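Local coordinates for protein alpha-1,3-glucanase (Streptomyces thermodiastaticus, PDB 7C7D) that probably hydrolyses internal alpha-1,3-glucosidic linkages of alpha-1,3-glucan, as a thermostable glycoside hydrolase of family GH87, at residues 286-291 / 306-311; 471-476 / 492-497. All blocks are in the same frame, centred on the assembly; numbering follows the deposited sequence. Where two conformers were deposited one is given.

Contact 1: residues 286-291 / 306-311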
ATOM      1  N   VAL A 286      -4.223 -23.743  -2.098  1.00 15.42           N
ATOM      2  CA  VAL A 286      -2.847 -23.300  -2.242  1.00 15.33           C
ATOM      3  C   VAL A 286      -2.504 -22.485  -1.009  1.00 15.22           C
ATOM      4  O   VAL A 286      -3.245 -21.568  -0.641  1.00 16.69           O
ATOM      5  CB  VAL A 286      -2.685 -22.427  -3.496  1.00 15.38           C
ATOM      6  CG1 VAL A 286      -1.266 -21.882  -3.564  1.00 15.73           C
ATOM      7  CG2 VAL A 286      -3.048 -23.212  -4.742  1.00 16.23           C
ATOM      8  N   HIS A 287      -1.382 -22.798  -0.376  1.00 15.17           N
ATOM      9  CA  HIS A 287      -0.911 -22.021   0.763  1.00 15.92           C
ATOM     10  C   HIS A 287       0.525 -21.596   0.508  1.00 15.52           C
ATOM     11  O   HIS A 287       1.432 -22.429   0.525  1.00 16.84           O
ATOM     12  CB  HIS A 287      -1.067 -22.823   2.050  1.00 16.52           C
ATOM     13  CG  HIS A 287      -2.452 -23.344   2.228  1.00 17.90           C
ATOM     14  ND1 HIS A 287      -3.501 -22.543   2.624  1.00 18.70           N
ATOM     15  CD2 HIS A 287      -2.980 -24.570   1.999  1.00 19.46           C
ATOM     16  CE1 HIS A 287      -4.610 -23.259   2.654  1.00 20.06           C
ATOM     17  NE2 HIS A 287      -4.321 -24.491   2.278  1.00 20.46           N
ATOM     18  N   LEU A 288       0.726 -20.304   0.249  1.00 14.27           N
ATOM     19  CA  LEU A 288       2.057 -19.743   0.056  1.00 14.45           C
ATOM     20  C   LEU A 288       2.487 -19.145   1.386  1.00 14.99           C
ATOM     21  O   LEU A 288       1.782 -18.294   1.938  1.00 15.74           O
ATOM     22  CB  LEU A 288       2.041 -18.681  -1.046  1.00 14.38           C
ATOM     23  CG  LEU A 288       1.420 -19.090  -2.385  1.00 14.83           C
ATOM     24  CD1 LEU A 288       1.482 -17.941  -3.395  1.00 15.08           C
ATOM     25  CD2 LEU A 288       2.115 -20.325  -2.938  1.00 16.17           C
ATOM     26  N   LYS A 289       3.615 -19.612   1.921  1.00 14.86           N
ATOM     27  CA  LYS A 289       3.994 -19.272   3.289  1.00 17.54           C
ATOM     28  C   LYS A 289       5.490 -19.051   3.423  1.00 15.75           C
ATOM     29  O   LYS A 289       6.287 -19.907   3.031  1.00 16.53           O
ATOM     30  CB  LYS A 289       3.625 -20.396   4.272  1.00 24.78           C
ATOM     31  CG  LYS A 289       2.177 -20.824   4.313  1.00 28.40           C
ATOM     32  CD  LYS A 289       1.988 -21.895   5.381  1.00 31.44           C
ATOM     33  CE  LYS A 289       0.520 -22.184   5.618  1.00 34.94           C
ATOM     34  NZ  LYS A 289       0.302 -23.333   6.544  1.00 37.46           N
ATOM     35  N   ASP A 290       5.856 -17.941   4.063  1.00 15.52           N
ATOM     36  CA  ASP A 290       7.171 -17.785   4.688  1.00 16.16           C
ATOM     37  C   ASP A 290       8.324 -17.843   3.690  1.00 15.13           C
ATOM     38  O   ASP A 290       9.357 -18.455   3.958  1.00 16.25           O
ATOM     39  CB  ASP A 290       7.383 -18.785   5.832  1.00 18.21           C
ATOM     40  CG  ASP A 290       6.231 -18.799   6.820  1.00 19.60           C
ATOM     41  OD1 ASP A 290       5.565 -17.757   6.986  1.00 19.72           O
ATOM     42  OD2 ASP A 290       6.001 -19.859   7.443  1.00 22.69           O
ATOM     43  N   PHE A 291       8.163 -17.202   2.536  1.00 14.82           N
ATOM     44  CA  PHE A 291       9.296 -16.969   1.650  1.00 14.39           C
ATOM     45  C   PHE A 291       9.190 -15.582   1.034  1.00 13.89           C
ATOM     46  O   PHE A 291       8.201 -14.868   1.218  1.00 14.17           O
ATOM     47  CB  PHE A 291       9.570 -18.102   0.625  1.00 13.95           C
ATOM     48  CG  PHE A 291       8.474 -18.346  -0.395  1.00 14.58           C
ATOM     49  CD1 PHE A 291       7.329 -19.059  -0.057  1.00 15.51           C
ATOM     50  CD2 PHE A 291       8.640 -17.947  -1.719  1.00 14.86           C
ATOM     51  CE1 PHE A 291       6.350 -19.328  -1.009  1.00 15.17           C
ATOM     52  CE2 PHE A 291       7.668 -18.217  -2.673  1.00 15.07           C
ATOM     53  CZ  PHE A 291       6.529 -18.914  -2.324  1.00 15.12           C
ATOM     54  N   ASP A 306       3.924  -8.809 -14.894  1.00 12.65           N
ATOM     55  CA  ASP A 306       5.212  -8.838 -14.195  1.00 12.49           C
ATOM     56  C   ASP A 306       5.012  -8.861 -12.682  1.00 12.31           C
ATOM     57  O   ASP A 306       5.525  -8.017 -11.948  1.00 12.79           O
ATOM     58  CB  ASP A 306       6.057  -7.630 -14.579  1.00 14.61           C
ATOM     59  CG  ASP A 306       6.236  -7.481 -16.064  1.00 16.02           C
ATOM     60  OD1 ASP A 306       6.320  -8.512 -16.769  1.00 17.94           O
ATOM     61  OD2 ASP A 306       6.308  -6.318 -16.522  1.00 18.29           O
ATOM     62  N   ASN A 307       4.287  -9.874 -12.227  1.00 11.64           N
ATOM     63  CA  ASN A 307       3.662  -9.862 -10.914  1.00 11.50           C
ATOM     64  C   ASN A 307       4.106 -11.063 -10.088  1.00 11.71           C
ATOM     65  O   ASN A 307       4.641 -12.041 -10.610  1.00 13.11           O
ATOM     66  CB  ASN A 307       2.141  -9.882 -11.088  1.00 11.64           C
ATOM     67  CG  ASN A 307       1.648  -8.703 -11.909  1.00 11.36           C
ATOM     68  OD1 ASN A 307       2.280  -7.652 -11.918  1.00 12.08           O
ATOM     69  ND2 ASN A 307       0.518  -8.863 -12.589  1.00 12.79           N
ATOM     70  N   PHE A 308       3.882 -10.983  -8.772  1.00 11.39           N
ATOM     71  CA  PHE A 308       4.096 -12.148  -7.912  1.00 11.39           C
ATOM     72  C   PHE A 308       2.996 -13.187  -8.130  1.00 11.22           C
ATOM     73  O   PHE A 308       3.280 -14.343  -8.462  1.00 12.40           O
ATOM     74  CB  PHE A 308       4.254 -11.689  -6.452  1.00 11.86           C
ATOM     75  CG  PHE A 308       3.837 -12.701  -5.405  1.00 12.80           C
ATOM     76  CD1 PHE A 308       4.444 -13.952  -5.307  1.00 13.31           C
ATOM     77  CD2 PHE A 308       2.851 -12.378  -4.483  1.00 12.39           C
ATOM     78  CE1 PHE A 308       4.060 -14.863  -4.320  1.00 13.83           C
ATOM     79  CE2 PHE A 308       2.469 -13.276  -3.494  1.00 12.98           C
ATOM     80  CZ  PHE A 308       3.067 -14.516  -3.405  1.00 13.03           C
ATOM     81  N   VAL A 309       1.730 -12.789  -8.002  1.00 11.63           N
ATOM     82  CA  VAL A 309       0.602 -13.649  -8.347  1.00 11.65           C
ATOM     83  C   VAL A 309      -0.239 -12.938  -9.393  1.00 11.57           C
ATOM     84  O   VAL A 309      -0.588 -11.763  -9.227  1.00 12.05           O
ATOM     85  CB  VAL A 309      -0.259 -14.007  -7.121  1.00 12.18           C
ATOM     86  CG1 VAL A 309      -1.527 -14.730  -7.557  1.00 14.37           C
ATOM     87  CG2 VAL A 309       0.547 -14.859  -6.159  1.00 13.43           C
ATOM     88  N   ASN A 310      -0.553 -13.649 -10.473  1.00 11.62           N
ATOM     89  CA  ASN A 310      -1.385 -13.131 -11.550  1.00 11.99           C
ATOM     90  C   ASN A 310      -2.474 -14.153 -11.816  1.00 12.13           C
ATOM     91  O   ASN A 310      -2.192 -15.242 -12.321  1.00 14.03           O
ATOM     92  CB  ASN A 310      -0.540 -12.914 -12.801  1.00 12.72           C
ATOM     93  CG  ASN A 310      -1.229 -12.049 -13.819  1.00 12.93           C
ATOM     94  OD1 ASN A 310      -1.308 -10.835 -13.651  1.00 14.44           O
ATOM     95  ND2 ASN A 310      -1.714 -12.660 -14.896  1.00 13.96           N
ATOM     96  N   GLY A 311      -3.714 -13.805 -11.485  1.00 11.93           N
ATOM     97  CA  GLY A 311      -4.838 -14.670 -11.774  1.00 12.48           C
ATOM     98  C   GLY A 311      -5.489 -15.271 -10.545  1.00 12.24           C
ATOM     99  O   GLY A 311      -5.879 -14.561  -9.608  1.00 13.72           O
TER

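Contact 2: residues 471-476 / 492-497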
ATOM      1  N   MET A 471      -8.250  16.403  -3.870  1.00 15.93           N
ATOM      2  CA  MET A 471      -8.943  15.235  -3.365  0.55 15.75           C
ATOM      3  C   MET A 471      -8.735  15.174  -1.858  1.00 14.83           C
ATOM      4  O   MET A 471      -7.659  15.495  -1.348  1.00 17.23           O
ATOM      5  CB  MET A 471      -8.442  13.957  -4.040  0.55 18.87           C
ATOM      6  CG  MET A 471      -9.363  13.454  -5.149  0.55 22.10           C
ATOM      7  SD  MET A 471      -8.561  12.335  -6.308  0.55 23.89           S
ATOM      8  CE  MET A 471      -7.460  13.439  -7.113  0.55 23.51           C
ATOM      9  N   GLY A 472      -9.795  14.784  -1.146  1.00 13.72           N
ATOM     10  CA  GLY A 472      -9.741  14.722   0.298  1.00 13.85           C
ATOM     11  C   GLY A 472      -9.178  13.409   0.818  1.00 11.50           C
ATOM     12  O   GLY A 472      -8.868  12.480   0.069  1.00 12.29           O
ATOM     13  N   ALA A 473      -9.052  13.351   2.146  1.00 10.65           N
ATOM     14  CA  ALA A 473      -8.541  12.154   2.803  1.00 10.22           C
ATOM     15  C   ALA A 473      -9.420  10.941   2.529  1.00  9.71           C
ATOM     16  O   ALA A 473      -8.910   9.842   2.275  1.00 10.01           O
ATOM     17  CB  ALA A 473      -8.430  12.395   4.306  1.00 11.43           C
ATOM     18  N   LEU A 474     -10.736  11.109   2.602  1.00  9.44           N
ATOM     19  CA  LEU A 474     -11.664  10.018   2.349  1.00  9.82           C
ATOM     20  C   LEU A 474     -12.704  10.554   1.387  1.00 10.24           C
ATOM     21  O   LEU A 474     -13.348  11.564   1.679  1.00 11.99           O
ATOM     22  CB  LEU A 474     -12.331   9.558   3.654  1.00 11.05           C
ATOM     23  CG  LEU A 474     -13.159   8.274   3.637  1.00 13.34           C
ATOM     24  CD1 LEU A 474     -13.250   7.709   5.045  1.00 15.79           C
ATOM     25  CD2 LEU A 474     -14.545   8.504   3.065  1.00 15.44           C
ATOM     26  N   ARG A 475     -12.869   9.901   0.242  1.00 10.13           N
ATOM     27  CA  ARG A 475     -13.872  10.361  -0.703  1.00 11.22           C
ATOM     28  C   ARG A 475     -14.868   9.271  -1.061  1.00 10.33           C
ATOM     29  O   ARG A 475     -14.534   8.083  -1.126  1.00 11.50           O
ATOM     30  CB  ARG A 475     -13.274  10.993  -1.964  1.00 13.38           C
ATOM     31  CG  ARG A 475     -12.791  10.038  -3.026  1.00 13.22           C
ATOM     32  CD  ARG A 475     -12.376  10.836  -4.273  1.00 13.50           C
ATOM     33  NE  ARG A 475     -12.075   9.952  -5.393  1.00 13.11           N
ATOM     34  CZ  ARG A 475     -10.910   9.336  -5.556  1.00 12.17           C
ATOM     35  NH1 ARG A 475      -9.912   9.532  -4.701  1.00 12.10           N
ATOM     36  NH2 ARG A 475     -10.742   8.525  -6.594  1.00 13.43           N
ATOM     37  N   VAL A 476     -16.108   9.712  -1.274  1.00 10.51           N
ATOM     38  CA  VAL A 476     -17.156   8.924  -1.910  1.00 10.85           C
ATOM     39  C   VAL A 476     -17.425   9.586  -3.251  1.00 10.71           C
ATOM     40  O   VAL A 476     -17.717  10.788  -3.309  1.00 11.11           O
ATOM     41  CB  VAL A 476     -18.430   8.846  -1.053  1.00 11.52           C
ATOM     42  CG1 VAL A 476     -19.479   7.986  -1.751  1.00 12.76           C
ATOM     43  CG2 VAL A 476     -18.109   8.294   0.330  1.00 12.99           C
ATOM     44  N   THR A 492     -13.715   7.124  12.217  1.00 10.90           N
ATOM     45  CA  THR A 492     -12.575   7.485  11.383  1.00 10.82           C
ATOM     46  C   THR A 492     -11.731   8.535  12.092  1.00 10.74           C
ATOM     47  O   THR A 492     -12.261   9.530  12.597  1.00 12.67           O
ATOM     48  CB  THR A 492     -13.037   8.046  10.035  1.00 11.26           C
ATOM     49  OG1 THR A 492     -14.036   7.197   9.469  1.00 12.24           O
ATOM     50  CG2 THR A 492     -11.874   8.116   9.064  1.00 12.27           C
ATOM     51  N   THR A 493     -10.423   8.326  12.109  1.00 10.67           N
ATOM     52  CA  THR A 493      -9.472   9.316  12.597  1.00 10.43           C
ATOM     53  C   THR A 493      -8.776   9.906  11.379  1.00 10.35           C
ATOM     54  O   THR A 493      -8.195   9.164  10.583  1.00 11.58           O
ATOM     55  CB  THR A 493      -8.470   8.661  13.544  1.00 11.87           C
ATOM     56  OG1 THR A 493      -9.180   8.116  14.661  1.00 13.59           O
ATOM     57  CG2 THR A 493      -7.437   9.658  14.040  1.00 13.62           C
ATOM     58  N   ILE A 494      -8.870  11.223  11.217  1.00 10.25           N
ATOM     59  CA  ILE A 494      -8.291  11.921  10.069  1.00 10.24           C
ATOM     60  C   ILE A 494      -7.395  13.028  10.609  1.00 10.58           C
ATOM     61  O   ILE A 494      -7.879  13.947  11.282  1.00 12.47           O
ATOM     62  CB  ILE A 494      -9.364  12.478   9.115  1.00 10.56           C
ATOM     63  CG1 ILE A 494     -10.297  11.353   8.643  1.00 11.56           C
ATOM     64  CG2 ILE A 494      -8.701  13.179   7.946  1.00 12.17           C
ATOM     65  CD1 ILE A 494     -11.382  11.785   7.669  1.00 13.32           C
ATOM     66  N   THR A 495      -6.093  12.930  10.344  1.00 10.96           N
ATOM     67  CA  THR A 495      -5.107  13.759  11.021  1.00 11.96           C
ATOM     68  C   THR A 495      -4.172  14.403  10.007  1.00 11.06           C
ATOM     69  O   THR A 495      -3.623  13.714   9.134  1.00 11.61           O
ATOM     70  CB  THR A 495      -4.297  12.895  11.992  1.00 14.02           C
ATOM     71  OG1 THR A 495      -5.203  12.246  12.892  1.00 15.71           O
ATOM     72  CG2 THR A 495      -3.280  13.724  12.782  1.00 17.10           C
ATOM     73  N   ASP A 496      -3.989  15.719  10.129  1.00 11.75           N
ATOM     74  CA  ASP A 496      -2.968  16.442   9.369  1.00 12.91           C
ATOM     75  C   ASP A 496      -3.201  16.341   7.863  1.00 12.15           C
ATOM     76  O   ASP A 496      -2.263  16.189   7.076  1.00 13.48           O
ATOM     77  CB  ASP A 496      -1.555  15.991   9.754  1.00 14.95           C
ATOM     78  CG  ASP A 496      -1.249  16.222  11.229  1.00 17.42           C
ATOM     79  OD1 ASP A 496      -1.904  17.073  11.857  1.00 19.23           O
ATOM     80  OD2 ASP A 496      -0.342  15.553  11.770  1.00 20.75           O
ATOM     81  N   SER A 497      -4.459  16.426   7.455  1.00 12.30           N
ATOM     82  CA  SER A 497      -4.774  16.378   6.034  1.00 12.20           C
ATOM     83  C   SER A 497      -4.324  17.672   5.369  1.00 12.56           C
ATOM     84  O   SER A 497      -4.640  18.759   5.865  1.00 13.52           O
ATOM     85  CB  SER A 497      -6.275  16.250   5.842  1.00 12.46           C
ATOM     86  OG  SER A 497      -6.791  15.098   6.470  1.00 12.52           O
TER

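Contact 1: residues 286-291 / 306-311
Leu288 and Phe308 meet in the interior of the right-handed parallel beta-helix, the fold of the pectate lyase-like domains. The two segments belong to different faces of the helix and approach each other across its core. Their backbones stay well apart, with 10.5 Å between the CA atoms of Leu288 and Val309. Side chains do all the bridging.

Leu288 and Phe308 reach toward each other from opposite directions. The CD1 branch of Leu288 makes the touch. It lies 3.8 Å from CZ of Phe308, at the far end of the ring, and meets the ring obliquely. The second torsion of Leu288 is extended (chi2 -179°), which carries CD1 forward into the core. In Phe308, CG lies roughly anti to the backbone N (chi1 152°), and the ring projects toward Leu288.

The same CD1 of Leu288 also meets CG2 of Val309, more loosely, at 4.2 Å. That CG2 sits 3.6 Å above the plane of the Phe308 ring, over its centre. Val309 thus covers one ring face while Leu288 comes in near the ring's end. The contact is buried and wholly apolar, with no hydrogen bond between the segments.

A polar pair lies on the other side of the 306-311 backbone. Asn307 ND2 donates to Asn310 OD1 at 2.9 Å, with a bent N-H...O angle of 140°. Asn310 ND2 in turn bonds Asp278, and Asn307 OD1 accepts from the backbone N of Val329. The last two bonds tie the segment to the neighbouring coils.

Strand 286-289 lies between strands 259-263 and 318-320, and Leu288 also touches Leu261. Strand 309-311 lies between 277-279 and 331-333. Phe308 packs on Leu331 and Val319, and Val309 on Leu333.

Contact 2: residues 471-476 / 492-497
Ala473 and Ile494 make the closest apolar contact here, with Ala473 CB 3.7 Å from Ile494 CG2. Both side chains point into the core of the parallel beta-helix from different faces. The CG2 branch of Ile494 is anti to its own backbone N, because CG1 takes the position beside that N (chi1 -56°). A looser apolar approach follows further along: Leu474 CD1 lies 4.3 Å from the methyl CG2 of Thr492.

One polar atom joins the packing. Ser497 OG lies 3.8 Å from Ala473 CB, a van der Waals contact. The chain bends at Asp496, whose backbone is in the left-handed helical region (phi 61°, psi 40°), and Ser497 again points toward the 471-476 segment.

Hydrogen bonds join successive coils and do not link the two segments. Ala473 pairs through its backbone with Ile432 and Ser500, and Leu474 with Ala501 and Glu503. The charged Arg475 turns away from the contact, to a salt bridge with Asp477.

The chemistry is van der Waals packing, mostly of methyl groups, with one hydroxyl. The small side chains of Ala473 and Ser497 are consistent with the close backbone approach there, 6.5 Å between their CA atoms.

From the N terminus, the chain first builds antiparallel beta sheets that include the calcium site, then enters the parallel beta-helix. Contact 1 comes early in that helix and closes a loop of 14 residues between 291 and 306. Contact 2 comes much later and closes a loop of 15 residues between 476 and 492. The two are in series and neither nest nor cross. The centres of contact 1 and contact 2 are about 32 Å apart, on opposite sides of the chain's centre. Each ties the long parallel sheet that includes 309-311 and 474-477 to strands of other faces. The order is reversed: that sheet supplies the second segment of contact 1 but the first of contact 2.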